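Local coordinates for glucose-6-phosphate isomerase (Chlamydia trachomatis D/UW-3/CX, PDB 6OTU), which catalyses the reversible isomerization of glucose-6-phosphate to fructose-6-phosphate, at residues E102-W114 with W263-M275. Numbering follows the deposited sequence.
Sequences ESRPVLHTATRAW and WDSIGGRFSATSM. With G6Q (glucose-6-phosphate), chain E.
Ser265, Thr111 and His108 have the most surface buried in the contact between 102-114 and the loop 263-275, which follows strand 258-262 of the parallel sheet. Ser265 presses its CB onto Pro105 O, while its carbonyl O takes the Leu107 N-H in a 2.8 Å bond, nearly straight at 161°. Further along, Thr111 divides its two branches: CG2 meets Ile266 CD1 tip to tip at 3.5 Å, and OG1, set between the backbone N and the carbonyl carbon (chi1 65°), turns back to donate to His108 O while accepting from Thr273 OG1 at 2.8 Å. Thr273 OG1 also accepts from Arg112 NH1 at 2.9 Å and lies in the plane of that guanidinium, whose NE and NH2 form salt bridges with Asp301 and Glu477. The imidazole of His108 forms an offset stack on Phe270, centroids 4.4 Å apart and planes at 17°, with Phe270 CB over its face. A water joins His108 ND1 to Ser265 O and Gly267 N, which probably limits rotation of the stacked ring. The donors run in one direction, from Arg112 to Thr273 to Thr111 to His108 O, a chain that gives both buried threonine hydroxyls a donor and an acceptor within the contact, whose loop also supplies Arg269 N to O1 of glucose-6-phosphate.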
# COMPACT_ATOMS: atom_id res chain seq x y z
N GLU A 102 8.56 -14.33 25.53
CA GLU A 102 9.54 -13.28 25.83
C GLU A 102 9.41 -12.76 27.27
O GLU A 102 10.42 -12.43 27.90
CB GLU A 102 9.41 -12.13 24.82
CG GLU A 102 9.45 -12.59 23.37
CD GLU A 102 9.68 -11.46 22.37
OE1 GLU A 102 9.37 -10.29 22.67
OE2 GLU A 102 10.17 -11.75 21.27
N SER A 103 8.17 -12.67 27.79
CA SER A 103 7.89 -12.39 29.21
C SER A 103 8.57 -11.10 29.69
O SER A 103 9.49 -11.11 30.50
CB SER A 103 8.31 -13.58 30.08
OG SER A 103 7.77 -13.46 31.39
N ARG A 104 8.05 -9.96 29.23
CA ARG A 104 8.68 -8.70 29.60
C ARG A 104 7.65 -7.58 29.52
O ARG A 104 6.56 -7.78 28.97
CB ARG A 104 9.89 -8.40 28.71
CG ARG A 104 9.62 -8.39 27.24
CD ARG A 104 10.88 -8.80 26.51
NE ARG A 104 10.94 -8.31 25.14
CZ ARG A 104 11.85 -8.68 24.25
NH1 ARG A 104 12.79 -9.55 24.58
NH2 ARG A 104 11.81 -8.19 23.02
N PRO A 105 7.96 -6.41 30.08
CA PRO A 105 7.05 -5.27 29.95
C PRO A 105 7.04 -4.69 28.54
O PRO A 105 7.84 -5.04 27.67
CB PRO A 105 7.61 -4.24 30.94
CG PRO A 105 8.99 -4.68 31.22
CD PRO A 105 9.00 -6.17 31.09
N VAL A 106 6.10 -3.76 28.35
CA VAL A 106 5.76 -3.13 27.08
C VAL A 106 5.71 -1.62 27.32
O VAL A 106 4.72 -1.10 27.84
CB VAL A 106 4.42 -3.68 26.56
CG1 VAL A 106 3.96 -2.96 25.30
CG2 VAL A 106 4.53 -5.18 26.35
N LEU A 107 6.79 -0.91 26.98
CA LEU A 107 7.01 0.39 27.59
C LEU A 107 7.34 1.49 26.58
O LEU A 107 8.06 2.44 26.90
CB LEU A 107 8.11 0.28 28.65
CG LEU A 107 7.56 -0.23 29.99
CD1 LEU A 107 8.69 -0.66 30.92
CD2 LEU A 107 6.72 0.88 30.62
N HIS A 108 6.78 1.42 25.37
CA HIS A 108 6.96 2.53 24.44
C HIS A 108 6.34 3.84 24.96
O HIS A 108 6.88 4.92 24.68
CB HIS A 108 6.41 2.17 23.06
CG HIS A 108 5.02 1.62 23.08
ND1 HIS A 108 4.74 0.32 23.45
CD2 HIS A 108 3.83 2.20 22.79
CE1 HIS A 108 3.44 0.12 23.37
NE2 HIS A 108 2.86 1.24 22.99
N THR A 109 5.26 3.77 25.76
CA THR A 109 4.72 5.00 26.34
C THR A 109 5.72 5.70 27.26
O THR A 109 5.72 6.93 27.37
CB THR A 109 3.41 4.74 27.11
OG1 THR A 109 3.61 3.75 28.13
CG2 THR A 109 2.29 4.29 26.17
N ALA A 110 6.59 4.94 27.93
CA ALA A 110 7.54 5.55 28.84
C ALA A 110 8.63 6.33 28.10
O ALA A 110 9.28 7.19 28.71
CB ALA A 110 8.14 4.49 29.76
N THR A 111 8.83 6.08 26.80
CA THR A 111 9.83 6.84 26.05
C THR A 111 9.43 8.29 25.81
O THR A 111 10.30 9.09 25.44
CB THR A 111 10.15 6.18 24.71
OG1 THR A 111 8.99 6.22 23.86
CG2 THR A 111 10.58 4.75 24.91
N ARG A 112 8.15 8.64 26.00
CA ARG A 112 7.72 10.03 25.95
C ARG A 112 7.04 10.51 27.23
O ARG A 112 6.76 11.71 27.34
CB ARG A 112 6.77 10.26 24.75
CG ARG A 112 5.44 9.46 24.76
CD ARG A 112 5.57 8.13 23.98
NE ARG A 112 4.26 7.55 23.66
CZ ARG A 112 4.04 6.65 22.70
NH1 ARG A 112 5.04 6.18 21.94
NH2 ARG A 112 2.81 6.20 22.50
N ALA A 113 6.78 9.62 28.19
CA ALA A 113 6.07 10.01 29.41
C ALA A 113 6.80 11.13 30.15
O ALA A 113 6.16 11.92 30.86
CB ALA A 113 5.89 8.79 30.32
N TRP A 114 8.12 11.25 29.97
CA TRP A 114 8.90 12.19 30.75
C TRP A 114 8.68 13.64 30.35
O TRP A 114 9.17 14.52 31.06
CB TRP A 114 10.39 11.88 30.65
CG TRP A 114 10.94 12.03 29.27
CD1 TRP A 114 10.98 11.06 28.29
CD2 TRP A 114 11.53 13.20 28.69
NE1 TRP A 114 11.55 11.57 27.14
CE2 TRP A 114 11.90 12.88 27.36
CE3 TRP A 114 11.78 14.50 29.17
CZ2 TRP A 114 12.51 13.81 26.51
CZ3 TRP A 114 12.39 15.42 28.31
CH2 TRP A 114 12.75 15.07 27.00
N TRP A 263 15.55 -0.06 24.52
CA TRP A 263 15.63 -1.16 25.48
C TRP A 263 14.71 -2.29 25.03
O TRP A 263 13.94 -2.15 24.07
CB TRP A 263 15.32 -0.67 26.90
CG TRP A 263 16.25 0.45 27.25
CD1 TRP A 263 17.48 0.34 27.85
CD2 TRP A 263 16.09 1.84 26.93
NE1 TRP A 263 18.07 1.58 27.94
CE2 TRP A 263 17.24 2.51 27.38
CE3 TRP A 263 15.08 2.58 26.31
CZ2 TRP A 263 17.40 3.89 27.24
CZ3 TRP A 263 15.24 3.94 26.16
CH2 TRP A 263 16.39 4.58 26.63
N ASP A 264 14.79 -3.42 25.74
CA ASP A 264 14.10 -4.64 25.30
C ASP A 264 12.58 -4.51 25.34
O ASP A 264 11.89 -5.13 24.52
CB ASP A 264 14.54 -5.82 26.16
CG ASP A 264 15.78 -6.49 25.61
OD1 ASP A 264 16.24 -6.06 24.53
OD2 ASP A 264 16.30 -7.44 26.25
N SER A 265 12.05 -3.71 26.26
CA SER A 265 10.62 -3.49 26.40
C SER A 265 10.07 -2.46 25.43
O SER A 265 8.91 -2.05 25.58
CB SER A 265 10.33 -3.04 27.82
OG SER A 265 11.07 -1.86 28.05
N ILE A 266 10.88 -1.99 24.48
CA ILE A 266 10.46 -1.05 23.45
C ILE A 266 10.28 -1.85 22.17
O ILE A 266 11.27 -2.18 21.50
CB ILE A 266 11.47 0.09 23.26
CG1 ILE A 266 11.81 0.80 24.57
CG2 ILE A 266 10.97 1.09 22.19
CD1 ILE A 266 10.58 1.26 25.39
N GLY A 267 9.04 -2.19 21.82
CA GLY A 267 8.80 -2.94 20.60
C GLY A 267 9.15 -2.14 19.36
O GLY A 267 8.90 -0.93 19.28
N GLY A 268 9.75 -2.83 18.38
CA GLY A 268 10.19 -2.16 17.15
C GLY A 268 9.10 -1.36 16.47
O GLY A 268 9.30 -0.20 16.10
N ARG A 269 7.91 -1.96 16.32
CA ARG A 269 6.78 -1.29 15.68
C ARG A 269 6.17 -0.22 16.57
O ARG A 269 5.20 0.44 16.15
CB ARG A 269 5.73 -2.32 15.27
CG ARG A 269 5.18 -3.15 16.41
CD ARG A 269 4.29 -4.28 15.90
NE ARG A 269 3.98 -5.25 16.95
CZ ARG A 269 4.74 -6.31 17.26
NH1 ARG A 269 5.87 -6.55 16.61
NH2 ARG A 269 4.35 -7.13 18.23
N PHE A 270 6.70 -0.02 17.77
CA PHE A 270 6.29 1.06 18.65
C PHE A 270 7.45 1.98 18.99
O PHE A 270 7.39 2.69 20.00
CB PHE A 270 5.67 0.51 19.94
CG PHE A 270 4.54 -0.47 19.72
CD1 PHE A 270 3.26 -0.03 19.50
CD2 PHE A 270 4.77 -1.83 19.78
CE1 PHE A 270 2.23 -0.94 19.32
CE2 PHE A 270 3.74 -2.74 19.60
CZ PHE A 270 2.46 -2.28 19.38
N SER A 271 8.52 2.00 18.19
CA SER A 271 9.76 2.64 18.62
C SER A 271 10.01 4.01 18.00
O SER A 271 11.06 4.61 18.26
CB SER A 271 10.94 1.70 18.34
OG SER A 271 11.18 1.61 16.95
N ALA A 272 9.07 4.53 17.19
CA ALA A 272 9.30 5.81 16.52
C ALA A 272 9.50 6.96 17.51
O ALA A 272 10.18 7.93 17.17
CB ALA A 272 8.13 6.13 15.58
N THR A 273 8.94 6.88 18.73
CA THR A 273 9.17 7.93 19.73
C THR A 273 10.44 7.72 20.55
O THR A 273 10.76 8.56 21.40
CB THR A 273 8.00 8.04 20.70
OG1 THR A 273 7.84 6.80 21.41
CG2 THR A 273 6.71 8.41 19.99
N SER A 274 11.15 6.61 20.34
CA SER A 274 12.44 6.39 20.98
C SER A 274 13.52 7.01 20.10
O SER A 274 13.24 7.74 19.14
CB SER A 274 12.68 4.90 21.23
OG SER A 274 12.94 4.21 20.02
N MET A 275 14.79 6.71 20.39
CA MET A 275 15.86 7.19 19.53
C MET A 275 15.81 6.59 18.12
O MET A 275 16.51 7.09 17.23
CB MET A 275 17.21 6.92 20.18
CG MET A 275 17.40 7.62 21.53
SD MET A 275 17.11 9.41 21.50
CE MET A 275 18.25 9.87 20.22
C1 G6Q E . 9.07 -4.92 15.03
C2 G6Q E . 9.53 -6.23 14.40
C3 G6Q E . 10.44 -6.05 13.19
C4 G6Q E . 11.84 -5.51 13.54
C5 G6Q E . 12.80 -5.68 12.37
C6 G6Q E . 14.13 -5.00 12.61
O1 G6Q E . 8.48 -4.94 16.06
O2 G6Q E . 10.19 -7.05 15.36
O3 G6Q E . 9.82 -5.17 12.25
O4 G6Q E . 11.77 -4.13 13.88
O5 G6Q E . 12.99 -7.08 12.11
O6 G6Q E . 14.69 -5.54 13.84
P G6Q E . 16.00 -4.86 14.48
O1P G6Q E . 15.62 -3.43 14.85
O2P G6Q E . 16.31 -5.72 15.70
O3P G6Q E . 17.09 -4.92 13.43
O HOH W 1 9.83 -6.11 22.61
O HOH W 2 6.64 -1.47 23.40
O HOH W 3 12.29 8.85 23.43
O HOH W 4 9.26 3.92 21.65
O HOH W 5 6.38 5.16 19.18